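Local coordinates for protein ParA (Salmonella enterica subsp. enterica serovar Newport str. SL317, PDB 3EZF) that probably acts as a ParA-type partition ATPase in plasmid segregation, and binds DNA to regulate transcription in a manner mediated by ADP, at residues E66-E69 and Q73-K76; P102-I107 and Y248-I253; S318-K323 and T328-A333; N340-S345 and F392-F397. All blocks are in the same frame, centred on the assembly; numbering follows the deposited sequence.

Contact 1. Residues E66-E69 and Q73-K76; sequences EMEE and QFNK. Unlike the reference sequence in segment 66-69: Glu69 (reference Asp). Unlike the reference sequence in segment 73-76: Gln73 (reference Glu).
Met67 and Phe74 meet through sulfur and ring, Met67 from helix 57-69 and Phe74 from the loop that follows it. The contact is a Met-aromatic one at the ring's edge: Met67 SD lies 5.1 Å from the centroid of the Phe74 ring and 82° off its normal, so the sulfur faces the rim of hydrogens and not the pi cloud. Its nearest ring atom is CZ, with Met67 SD to Phe74 CZ at 3.7 Å. The methionine chain bends at its last torsion (chi3 91°), which brings Met67 CE round to Phe74 CZ as well, at 3.9 Å. A flexible, unbranched, polarisable side chain suits this buried place, since it can follow the contour of a ring that crosses it at about a right angle.

Glu68 brings a different chemistry to the same ring. Its methylene CG sits in the ring plane, 3.6 Å from Phe74 CE2, while the extended chain carries OE2 to the edge beside Phe74 CD2, 3.6 Å away. An oxygen there faces the weakly positive C-H rim. The carboxylate stays at the exposed margin, where OE2 is hydrogen-bonded to the hydroxyl of Tyr85.

Phe74 is the buried centre of all this, also touching Tyr72, while Met67 reaches on to Asp94, Ile95 and His98 of helix 89-98. The loop thus turns back on the helix, and Phe74 joins helix 57-69 to Leu87 of strand 87-88. Together these residues form part of the small core of the helix-turn-helix domain, consistent with the winged helix-turn-helix of a DNA-binding ParA.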
loop_
_atom_site.group_PDB
_atom_site.type_symbol
_atom_site.label_atom_id
_atom_site.label_comp_id
_atom_site.label_asym_id
_atom_site.label_seq_id
_atom_site.Cartn_x
_atom_site.Cartn_y
_atom_site.Cartn_z
ATOM N N GLU A 66 50.816 7.534 10.018
ATOM C CA GLU A 66 50.681 8.311 11.233
ATOM C C GLU A 66 49.746 7.655 12.243
ATOM O O GLU A 66 50.106 7.510 13.407
ATOM C CB GLU A 66 50.178 9.724 10.910
ATOM C CG GLU A 66 51.133 10.559 10.071
ATOM C CD GLU A 66 50.716 12.022 9.968
ATOM O OE1 GLU A 66 51.540 12.833 9.474
ATOM O OE2 GLU A 66 49.571 12.361 10.376
ATOM N N MET A 67 48.556 7.255 11.797
ATOM C CA MET A 67 47.550 6.639 12.669
ATOM C C MET A 67 47.968 5.334 13.324
ATOM O O MET A 67 47.586 5.063 14.462
ATOM C CB MET A 67 46.245 6.412 11.898
ATOM C CG MET A 67 45.347 7.638 11.811
ATOM S SD MET A 67 44.074 7.457 10.544
ATOM C CE MET A 67 42.718 6.729 11.457
ATOM N N GLU A 68 48.732 4.511 12.610
ATOM C CA GLU A 68 49.184 3.243 13.174
ATOM C C GLU A 68 50.356 3.509 14.102
ATOM O O GLU A 68 50.627 2.728 15.010
ATOM C CB GLU A 68 49.627 2.281 12.077
ATOM C CG GLU A 68 48.553 1.874 11.114
ATOM C CD GLU A 68 49.074 0.873 10.116
ATOM O OE1 GLU A 68 50.278 0.963 9.795
ATOM O OE2 GLU A 68 48.290 0.013 9.651
ATOM N N GLU A 69 51.047 4.619 13.853
ATOM C CA GLU A 69 52.189 4.999 14.655
ATOM C C GLU A 69 51.759 5.065 16.135
ATOM O O GLU A 69 52.576 4.882 17.044
ATOM C CB GLU A 69 52.813 6.314 14.112
ATOM C CG GLU A 69 54.362 6.152 13.870
ATOM C CD GLU A 69 54.894 6.739 12.505
ATOM O OE1 GLU A 69 54.878 7.980 12.270
ATOM O OE2 GLU A 69 55.342 5.940 11.645
ATOM N N GLN A 73 43.868 0.060 14.243
ATOM C CA GLN A 73 44.096 -1.071 13.339
ATOM C C GLN A 73 43.191 -1.025 12.140
ATOM O O GLN A 73 41.971 -1.121 12.285
ATOM C CB GLN A 73 43.756 -2.369 14.036
ATOM C CG GLN A 73 44.575 -3.561 13.672
ATOM C CD GLN A 73 45.039 -4.175 14.931
ATOM O OE1 GLN A 73 45.736 -3.519 15.703
ATOM N NE2 GLN A 73 44.629 -5.413 15.195
ATOM N N PHE A 74 43.769 -0.962 10.955
ATOM C CA PHE A 74 42.926 -0.951 9.780
ATOM C C PHE A 74 42.605 -2.402 9.411
ATOM O O PHE A 74 43.347 -3.329 9.748
ATOM C CB PHE A 74 43.633 -0.238 8.620
ATOM C CG PHE A 74 43.905 1.217 8.879
ATOM C CD1 PHE A 74 42.949 2.180 8.592
ATOM C CD2 PHE A 74 45.111 1.618 9.445
ATOM C CE1 PHE A 74 43.191 3.518 8.871
ATOM C CE2 PHE A 74 45.364 2.950 9.728
ATOM C CZ PHE A 74 44.406 3.903 9.442
ATOM N N ASN A 75 41.481 -2.579 8.731
ATOM C CA ASN A 75 41.009 -3.881 8.289
ATOM C C ASN A 75 41.886 -4.367 7.122
ATOM O O ASN A 75 42.305 -3.567 6.283
ATOM C CB ASN A 75 39.543 -3.727 7.861
ATOM C CG ASN A 75 38.849 -5.036 7.666
ATOM O OD1 ASN A 75 38.801 -5.859 8.569
ATOM N ND2 ASN A 75 38.292 -5.239 6.484
ATOM N N LYS A 76 42.180 -5.667 7.078
ATOM C CA LYS A 76 43.003 -6.226 6.000
ATOM C C LYS A 76 42.485 -7.575 5.510
ATOM O O LYS A 76 42.090 -8.425 6.306
ATOM C CB LYS A 76 44.465 -6.384 6.444
ATOM C CG LYS A 76 45.166 -5.084 6.784
ATOM C CD LYS A 76 45.079 -4.790 8.265
ATOM C CE LYS A 76 45.814 -5.863 9.080
ATOM N NZ LYS A 76 45.757 -5.652 10.570
#

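Contact 2. Residues P102-I107 and Y248-I253; sequences PKYRDI and YDFIFI
Tyr104 carries the apolar part of this contact, its ring lying against Phe250 with centroids 5.0 Å apart and planes at 61°, an oblique aromatic pair. Tyr104 CZ comes within 3.6 Å of Phe250 CE2. CG of Tyr104 stands opposite the backbone N (chi1 -170°), which swings the ring away from its own loop and in toward the strand. The hydroxyl, buried with the ring, is satisfied by Glu396 and Arg399 of helix 378-400, and the same helix packs on both rings through Phe392 and Ile395.

Strand 250-254 lies between strands 149-153 and 112-116 of the parallel sheet of the P-loop NTPase fold, so the loop 102-107, which follows helix 89-98 and precedes strand 112-116, is pinned at the start of a central strand.

Asp249 brings a carboxylate beside these rings, but across the contact it meets only carbon. It slides past Tyr104 with the carboxylate and ring planes 75° apart. Its OD1 lies in the plane of the tyrosine ring at the edge, 3.5 Å from Tyr104 CD1, and also touches Arg105 CB at 3.4 Å. This oxygen makes a salt bridge to Arg148, which probably offsets the cost of burying the acid. Arg105 contributes its aliphatic root here: its NE is 4.8 Å from Asp249 OD2, too far for a bond, and its NH2 forms a long, weak ion pair with Asp146, the acid that Lys103 salt-bridges.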
loop_
_atom_site.group_PDB
_atom_site.type_symbol
_atom_site.label_atom_id
_atom_site.label_comp_id
_atom_site.label_asym_id
_atom_site.label_seq_id
_atom_site.Cartn_x
_atom_site.Cartn_y
_atom_site.Cartn_z
ATOM N N PRO A 102 36.210 18.642 8.987
ATOM C CA PRO A 102 34.915 18.748 9.671
ATOM C C PRO A 102 33.823 17.793 9.200
ATOM O O PRO A 102 33.648 17.574 7.997
ATOM C CB PRO A 102 34.537 20.219 9.470
ATOM C CG PRO A 102 35.191 20.558 8.169
ATOM C CD PRO A 102 36.549 19.908 8.315
ATOM N N LYS A 103 33.102 17.222 10.165
ATOM C CA LYS A 103 31.983 16.303 9.898
ATOM C C LYS A 103 30.711 17.126 9.735
ATOM O O LYS A 103 30.663 18.296 10.112
ATOM C CB LYS A 103 31.761 15.342 11.071
ATOM C CG LYS A 103 32.876 14.376 11.327
ATOM C CD LYS A 103 32.839 13.881 12.770
ATOM C CE LYS A 103 34.036 12.980 13.102
ATOM N NZ LYS A 103 34.070 11.714 12.313
ATOM N N TYR A 104 29.670 16.502 9.206
ATOM C CA TYR A 104 28.410 17.195 9.003
ATOM C C TYR A 104 27.852 17.773 10.305
ATOM O O TYR A 104 27.203 18.824 10.312
ATOM C CB TYR A 104 27.395 16.256 8.361
ATOM C CG TYR A 104 26.156 16.980 7.917
ATOM C CD1 TYR A 104 25.100 17.201 8.805
ATOM C CD2 TYR A 104 26.048 17.483 6.616
ATOM C CE1 TYR A 104 23.972 17.908 8.416
ATOM C CE2 TYR A 104 24.923 18.192 6.216
ATOM C CZ TYR A 104 23.885 18.401 7.119
ATOM O OH TYR A 104 22.770 19.120 6.738
ATOM N N ARG A 105 28.123 17.094 11.410
ATOM C CA ARG A 105 27.645 17.550 12.711
ATOM C C ARG A 105 28.467 18.736 13.249
ATOM O O ARG A 105 28.241 19.204 14.357
ATOM C CB ARG A 105 27.709 16.398 13.717
ATOM C CG ARG A 105 29.099 16.126 14.200
ATOM C CD ARG A 105 29.192 14.826 14.946
ATOM N NE ARG A 105 29.065 13.679 14.054
ATOM C CZ ARG A 105 29.315 12.430 14.426
ATOM N NH1 ARG A 105 29.701 12.196 15.668
ATOM N NH2 ARG A 105 29.179 11.423 13.572
ATOM N N ASP A 106 29.432 19.213 12.472
ATOM C CA ASP A 106 30.256 20.337 12.907
ATOM C C ASP A 106 29.847 21.632 12.195
ATOM O O ASP A 106 30.267 22.727 12.573
ATOM C CB ASP A 106 31.737 20.040 12.634
ATOM C CG ASP A 106 32.283 18.924 13.509
ATOM O OD1 ASP A 106 32.810 17.933 12.965
ATOM O OD2 ASP A 106 32.193 19.035 14.748
ATOM N N ILE A 107 29.019 21.503 11.169
ATOM C CA ILE A 107 28.574 22.655 10.405
ATOM C C ILE A 107 27.156 23.038 10.761
ATOM O O ILE A 107 26.849 24.219 10.949
ATOM C CB ILE A 107 28.611 22.358 8.887
ATOM C CG1 ILE A 107 30.047 22.356 8.388
ATOM C CG2 ILE A 107 27.762 23.368 8.133
ATOM C CD1 ILE A 107 30.935 21.434 9.153
ATOM N N TYR A 248 21.288 12.914 15.627
ATOM C CA TYR A 248 21.112 12.644 14.219
ATOM C C TYR A 248 21.205 13.894 13.376
ATOM O O TYR A 248 20.637 14.935 13.725
ATOM C CB TYR A 248 19.771 11.958 14.020
ATOM C CG TYR A 248 19.738 10.560 14.585
ATOM C CD1 TYR A 248 20.315 9.500 13.894
ATOM C CD2 TYR A 248 19.147 10.301 15.814
ATOM C CE1 TYR A 248 20.303 8.206 14.408
ATOM C CE2 TYR A 248 19.127 9.015 16.341
ATOM C CZ TYR A 248 19.705 7.966 15.630
ATOM O OH TYR A 248 19.666 6.677 16.108
ATOM N N ASP A 249 21.931 13.786 12.264
ATOM C CA ASP A 249 22.108 14.904 11.350
ATOM C C ASP A 249 20.839 15.071 10.547
ATOM O O ASP A 249 20.377 16.182 10.306
ATOM C CB ASP A 249 23.285 14.632 10.418
ATOM C CG ASP A 249 24.596 14.534 11.166
ATOM O OD1 ASP A 249 24.974 15.528 11.820
ATOM O OD2 ASP A 249 25.248 13.470 11.113
ATOM N N PHE A 250 20.269 13.938 10.157
ATOM C CA PHE A 250 19.038 13.892 9.360
ATOM C C PHE A 250 18.017 12.969 10.022
ATOM O O PHE A 250 18.386 11.958 10.622
ATOM C CB PHE A 250 19.333 13.348 7.950
ATOM C CG PHE A 250 20.166 14.263 7.093
ATOM C CD1 PHE A 250 20.989 13.737 6.109
ATOM C CD2 PHE A 250 20.110 15.647 7.247
ATOM C CE1 PHE A 250 21.738 14.562 5.296
ATOM C CE2 PHE A 250 20.861 16.487 6.431
ATOM C CZ PHE A 250 21.676 15.942 5.456
ATOM N N ILE A 251 16.740 13.322 9.914
ATOM C CA ILE A 251 15.669 12.495 10.462
ATOM C C ILE A 251 14.530 12.446 9.442
ATOM O O ILE A 251 13.870 13.454 9.206
ATOM C CB ILE A 251 15.124 13.054 11.812
ATOM C CG1 ILE A 251 16.181 12.917 12.911
ATOM C CG2 ILE A 251 13.850 12.313 12.211
ATOM C CD1 ILE A 251 15.685 13.349 14.269
ATOM N N PHE A 252 14.306 11.284 8.828
ATOM C CA PHE A 252 13.237 11.149 7.838
ATOM C C PHE A 252 11.958 10.649 8.466
ATOM O O PHE A 252 11.990 9.946 9.467
ATOM C CB PHE A 252 13.626 10.181 6.720
ATOM C CG PHE A 252 14.642 10.730 5.767
ATOM C CD1 PHE A 252 16.004 10.621 6.034
ATOM C CD2 PHE A 252 14.236 11.377 4.608
ATOM C CE1 PHE A 252 16.944 11.151 5.173
ATOM C CE2 PHE A 252 15.177 11.918 3.727
ATOM C CZ PHE A 252 16.534 11.802 4.014
ATOM N N ILE A 253 10.829 11.003 7.868
ATOM C CA ILE A 253 9.541 10.562 8.368
ATOM C C ILE A 253 8.703 9.928 7.271
ATOM O O ILE A 253 8.478 10.535 6.221
ATOM C CB ILE A 253 8.785 11.722 8.990
ATOM C CG1 ILE A 253 9.537 12.171 10.235
ATOM C CG2 ILE A 253 7.368 11.297 9.378
ATOM C CD1 ILE A 253 9.115 13.494 10.743
#

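Contact 3. Residues S318-K323 and T328-A333; sequences SKMTGK and TSHSLA
His330 and Met320 meet within the beta-alpha unit in which strand 312-317, an edge strand of the parallel sheet within this chain, passes through a short loop into helix 324-337. The sulfur is modelled implausibly near the imidazole, so what follows describes an approximate placement. The histidine rises from the helix with its CG trans to the main-chain nitrogen (chi1 177°), which sends the ring out toward the loop. Its CB already lies beside the methionine sulfur. Beyond it the imidazole turns one face to Met320 SD, which stands over the ring at roughly 34° from its normal, a Met-aromatic placement in outline. At ND1 the approach is closer than the atoms can really come and is doubtful. Farther round, His330 CE1 neighbours both Met320 SD and Met320 CE, the methyl to which the bend at the end of the methionine chain leads. A flexible, polarisable thioether suits lying over the flat imidazole, while Met317 of strand 312-317 also touches the histidine. At the far atoms of the ring the sulfur recedes: Met320 SD is modelled 3.9 Å from His330 CD2 and 4.0 Å from His330 NE2.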
loop_
_atom_site.group_PDB
_atom_site.type_symbol
_atom_site.label_atom_id
_atom_site.label_comp_id
_atom_site.label_asym_id
_atom_site.label_seq_id
_atom_site.Cartn_x
_atom_site.Cartn_y
_atom_site.Cartn_z
ATOM N N SER A 318 10.542 9.611 -10.346
ATOM C CA SER A 318 11.102 8.339 -9.889
ATOM C C SER A 318 11.204 7.274 -10.997
ATOM O O SER A 318 10.203 6.731 -11.461
ATOM C CB SER A 318 10.269 7.801 -8.714
ATOM O OG SER A 318 11.049 6.999 -7.839
ATOM N N LYS A 319 12.435 6.982 -11.398
ATOM C CA LYS A 319 12.739 6.005 -12.440
ATOM C C LYS A 319 12.193 6.431 -13.790
ATOM O O LYS A 319 12.143 5.629 -14.721
ATOM C CB LYS A 319 12.197 4.615 -12.078
ATOM C CG LYS A 319 13.239 3.487 -12.183
ATOM C CD LYS A 319 13.937 3.446 -13.539
ATOM C CE LYS A 319 15.139 2.507 -13.520
ATOM N NZ LYS A 319 14.784 1.127 -13.090
ATOM N N MET A 320 11.778 7.690 -13.891
ATOM C CA MET A 320 11.261 8.226 -15.144
ATOM C C MET A 320 12.053 7.598 -16.287
ATOM O O MET A 320 13.281 7.696 -16.328
ATOM C CB MET A 320 11.438 9.745 -15.179
ATOM C CG MET A 320 11.202 10.368 -16.544
ATOM S SD MET A 320 12.054 11.938 -16.700
ATOM C CE MET A 320 12.506 11.961 -18.467
ATOM N N THR A 321 11.351 6.948 -17.207
ATOM C CA THR A 321 12.005 6.295 -18.334
ATOM C C THR A 321 11.986 7.122 -19.616
ATOM O O THR A 321 11.568 8.285 -19.621
ATOM C CB THR A 321 11.360 4.935 -18.614
ATOM O OG1 THR A 321 9.946 5.035 -18.415
ATOM C CG2 THR A 321 11.931 3.873 -17.694
ATOM N N GLY A 322 12.456 6.511 -20.701
ATOM C CA GLY A 322 12.492 7.195 -21.979
ATOM C C GLY A 322 11.176 7.089 -22.723
ATOM O O GLY A 322 11.169 6.986 -23.950
ATOM N N LYS A 323 10.063 7.105 -21.991
ATOM C CA LYS A 323 8.745 7.014 -22.611
ATOM C C LYS A 323 8.031 8.352 -22.666
ATOM O O LYS A 323 7.989 9.078 -21.673
ATOM C CB LYS A 323 7.862 6.011 -21.874
ATOM C CG LYS A 323 7.856 4.641 -22.508
ATOM C CD LYS A 323 9.201 3.929 -22.359
ATOM C CE LYS A 323 9.494 3.583 -20.903
ATOM N NZ LYS A 323 10.732 2.780 -20.739
ATOM N N THR A 328 6.716 13.058 -20.390
ATOM C CA THR A 328 5.743 14.140 -20.566
ATOM C C THR A 328 5.241 14.643 -19.222
ATOM O O THR A 328 5.006 15.841 -19.041
ATOM C CB THR A 328 4.512 13.669 -21.395
ATOM O OG1 THR A 328 4.911 13.429 -22.752
ATOM C CG2 THR A 328 3.399 14.718 -21.364
ATOM N N SER A 329 5.056 13.719 -18.286
ATOM C CA SER A 329 4.594 14.092 -16.959
ATOM C C SER A 329 5.800 14.662 -16.225
ATOM O O SER A 329 5.674 15.263 -15.159
ATOM C CB SER A 329 4.011 12.876 -16.214
ATOM O OG SER A 329 4.983 11.883 -15.944
ATOM N N HIS A 330 6.972 14.470 -16.820
ATOM C CA HIS A 330 8.218 14.976 -16.257
ATOM C C HIS A 330 8.308 16.476 -16.537
ATOM O O HIS A 330 8.703 17.262 -15.671
ATOM C CB HIS A 330 9.417 14.281 -16.899
ATOM C CG HIS A 330 10.737 14.793 -16.420
ATOM N ND1 HIS A 330 11.886 14.717 -17.172
ATOM C CD2 HIS A 330 11.096 15.371 -15.244
ATOM C CE1 HIS A 330 12.898 15.224 -16.486
ATOM N NE2 HIS A 330 12.441 15.626 -15.315
ATOM N N SER A 331 7.945 16.853 -17.762
ATOM C CA SER A 331 7.962 18.243 -18.198
ATOM C C SER A 331 6.918 19.007 -17.400
ATOM O O SER A 331 7.085 20.186 -17.118
ATOM C CB SER A 331 7.652 18.328 -19.697
ATOM O OG SER A 331 7.609 19.671 -20.144
ATOM N N LEU A 332 5.843 18.315 -17.036
ATOM C CA LEU A 332 4.762 18.906 -16.250
ATOM C C LEU A 332 5.170 19.001 -14.776
ATOM O O LEU A 332 4.564 19.740 -14.000
ATOM C CB LEU A 332 3.493 18.059 -16.384
ATOM C CG LEU A 332 2.974 17.870 -17.808
ATOM C CD1 LEU A 332 1.752 16.976 -17.800
ATOM C CD2 LEU A 332 2.646 19.227 -18.403
ATOM N N ALA A 333 6.201 18.245 -14.404
ATOM C CA ALA A 333 6.711 18.239 -13.036
ATOM C C ALA A 333 7.396 19.570 -12.749
ATOM O O ALA A 333 7.098 20.236 -11.752
ATOM C CB ALA A 333 7.700 17.091 -12.847
#

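Contact 4. Residues N340-S345 and F392-F397; sequences NILDSS and FDRIEF
Arg394 grips the loop 340-345 through a salt bridge to Asp343, whose OD2 accepts from both NH1 and NH2 of the guanidinium, each at 2.6 Å. OD2 sits at the edge of the guanidinium, near its plane, and the carboxylate is turned 29° from that plane. The N-H...O angles are only about 120°, so as hydrogen bonds both are weak, and charge attraction probably does most of the holding. Arg394 NH2 makes a further weak hydrogen bond to the main-chain carbonyl, 2.7 Å from Ile341 O, so that a single nitrogen ties a side chain and a backbone atom of the loop together.

Arginine suits this place because its long chain, bent at chi2 (-60°), reaches from the helix while its methylenes stay apolar. Leu342 uses both qualities: its CD2 lies over one face of the guanidinium, offset toward the rim, and is also 3.5 Å from Arg394 CG. Leu342 then packs inward on Ile314, Phe316 and Phe387, and its backbone is hydrogen-bonded to Gly315. The arrangement fastens the C-terminal helix 378-400 to strand 312-317, an edge strand within this chain, and the loop running beside it, along the flank of the P-loop NTPase sheet.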
loop_
_atom_site.group_PDB
_atom_site.type_symbol
_atom_site.label_atom_id
_atom_site.label_comp_id
_atom_site.label_asym_id
_atom_site.label_seq_id
_atom_site.Cartn_x
_atom_site.Cartn_y
_atom_site.Cartn_z
ATOM N N ASN A 340 11.564 24.537 -7.119
ATOM C CA ASN A 340 11.649 23.480 -6.110
ATOM C C ASN A 340 11.840 22.045 -6.612
ATOM O O ASN A 340 12.030 21.137 -5.806
ATOM C CB ASN A 340 10.427 23.537 -5.184
ATOM C CG ASN A 340 10.527 24.652 -4.153
ATOM O OD1 ASN A 340 11.503 24.727 -3.390
ATOM N ND2 ASN A 340 9.516 25.521 -4.116
ATOM N N ILE A 341 11.792 21.839 -7.925
ATOM C CA ILE A 341 11.985 20.507 -8.515
ATOM C C ILE A 341 13.479 20.177 -8.551
ATOM O O ILE A 341 14.310 21.084 -8.634
ATOM C CB ILE A 341 11.459 20.453 -9.978
ATOM C CG1 ILE A 341 11.707 19.068 -10.596
ATOM C CG2 ILE A 341 12.173 21.503 -10.822
ATOM C CD1 ILE A 341 10.602 18.057 -10.373
ATOM N N LEU A 342 13.818 18.891 -8.491
ATOM C CA LEU A 342 15.217 18.475 -8.548
ATOM C C LEU A 342 15.755 18.684 -9.964
ATOM O O LEU A 342 15.009 19.062 -10.871
ATOM C CB LEU A 342 15.373 16.999 -8.155
ATOM C CG LEU A 342 15.878 16.680 -6.740
ATOM C CD1 LEU A 342 16.147 15.194 -6.614
ATOM C CD2 LEU A 342 17.156 17.449 -6.454
ATOM N N ASP A 343 17.052 18.443 -10.146
ATOM C CA ASP A 343 17.700 18.599 -11.445
ATOM C C ASP A 343 18.115 17.223 -11.911
ATOM O O ASP A 343 18.727 17.059 -12.965
ATOM C CB ASP A 343 18.932 19.478 -11.318
ATOM C CG ASP A 343 18.651 20.747 -10.569
ATOM O OD1 ASP A 343 17.865 21.575 -11.084
ATOM O OD2 ASP A 343 19.211 20.903 -9.462
ATOM N N SER A 344 17.794 16.235 -11.087
ATOM C CA SER A 344 18.084 14.849 -11.392
ATOM C C SER A 344 16.906 14.057 -10.846
ATOM O O SER A 344 16.301 14.435 -9.839
ATOM C CB SER A 344 19.388 14.408 -10.726
ATOM O OG SER A 344 20.246 13.804 -11.682
ATOM N N SER A 345 16.563 12.978 -11.535
ATOM C CA SER A 345 15.458 12.137 -11.117
ATOM C C SER A 345 16.020 10.795 -10.686
ATOM O O SER A 345 16.967 10.286 -11.286
ATOM C CB SER A 345 14.473 11.950 -12.272
ATOM O OG SER A 345 15.102 11.307 -13.363
ATOM N N PHE A 392 21.362 15.341 -1.598
ATOM C CA PHE A 392 22.225 15.876 -0.559
ATOM C C PHE A 392 22.617 17.340 -0.783
ATOM O O PHE A 392 22.623 18.139 0.155
ATOM C CB PHE A 392 23.484 15.025 -0.425
ATOM C CG PHE A 392 24.376 15.467 0.700
ATOM C CD1 PHE A 392 25.281 16.518 0.525
ATOM C CD2 PHE A 392 24.254 14.887 1.961
ATOM C CE1 PHE A 392 26.044 16.991 1.589
ATOM C CE2 PHE A 392 25.012 15.352 3.033
ATOM C CZ PHE A 392 25.912 16.410 2.843
ATOM N N ASP A 393 22.939 17.698 -2.023
ATOM C CA ASP A 393 23.333 19.069 -2.321
ATOM C C ASP A 393 22.170 20.052 -2.202
ATOM O O ASP A 393 22.366 21.198 -1.790
ATOM C CB ASP A 393 23.982 19.138 -3.707
ATOM C CG ASP A 393 25.262 18.332 -3.775
ATOM O OD1 ASP A 393 26.192 18.630 -2.988
ATOM O OD2 ASP A 393 25.335 17.398 -4.604
ATOM N N ARG A 394 20.960 19.610 -2.551
ATOM C CA ARG A 394 19.780 20.472 -2.440
ATOM C C ARG A 394 19.609 20.896 -0.995
ATOM O O ARG A 394 19.399 22.081 -0.707
ATOM C CB ARG A 394 18.520 19.738 -2.866
ATOM C CG ARG A 394 18.111 19.963 -4.289
ATOM C CD ARG A 394 17.824 21.431 -4.576
ATOM N NE ARG A 394 17.198 21.595 -5.887
ATOM C CZ ARG A 394 17.643 21.031 -7.011
ATOM N NH1 ARG A 394 18.729 20.257 -7.009
ATOM N NH2 ARG A 394 16.988 21.230 -8.143
ATOM N N ILE A 395 19.684 19.917 -0.092
ATOM C CA ILE A 395 19.554 20.185 1.332
ATOM C C ILE A 395 20.545 21.260 1.727
ATOM O O ILE A 395 20.146 22.280 2.282
ATOM C CB ILE A 395 19.829 18.929 2.201
ATOM C CG1 ILE A 395 18.600 18.034 2.249
ATOM C CG2 ILE A 395 20.170 19.335 3.628
ATOM C CD1 ILE A 395 18.278 17.394 0.955
ATOM N N GLU A 396 21.830 21.039 1.429
ATOM C CA GLU A 396 22.874 22.007 1.782
ATOM C C GLU A 396 22.586 23.397 1.227
ATOM O O GLU A 396 22.746 24.396 1.932
ATOM C CB GLU A 396 24.248 21.514 1.323
ATOM C CG GLU A 396 24.695 20.241 2.040
ATOM C CD GLU A 396 24.523 20.324 3.550
ATOM O OE1 GLU A 396 25.278 21.074 4.203
ATOM O OE2 GLU A 396 23.621 19.643 4.083
ATOM N N PHE A 397 22.138 23.453 -0.024
ATOM C CA PHE A 397 21.806 24.722 -0.650
ATOM C C PHE A 397 20.696 25.363 0.150
ATOM O O PHE A 397 20.857 26.439 0.732
ATOM C CB PHE A 397 21.309 24.507 -2.077
ATOM C CG PHE A 397 20.676 25.739 -2.691
ATOM C CD1 PHE A 397 21.434 26.874 -2.939
ATOM C CD2 PHE A 397 19.318 25.762 -3.005
ATOM C CE1 PHE A 397 20.851 28.008 -3.483
ATOM C CE2 PHE A 397 18.728 26.890 -3.549
ATOM C CZ PHE A 397 19.493 28.015 -3.791
#

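Contact 1 stands apart, in the winged helix-turn-helix part, its centre 27 Å from that of contact 2. Contact 2 brings the loop after the DNA-binding part onto the nucleotide-binding fold, to which contacts 3 and 4 belong. Contacts 1 and 2 are buried and aromatic in character; contact 4 is partly buried and ionic, and contact 3 lies at the surface with a loosely defined sulfur-imidazole approach. Contacts 2 and 4 share helix 378-400: it meets the loop 102-107 where Tyr104 OH bonds to Glu396 OE2, and the edge strand where Arg394 touches Ile314. Contacts 3 and 4 both sit beside strand 312-317 and touch where Ala333 CB meets Ile341 CD1, 3.9 Å apart.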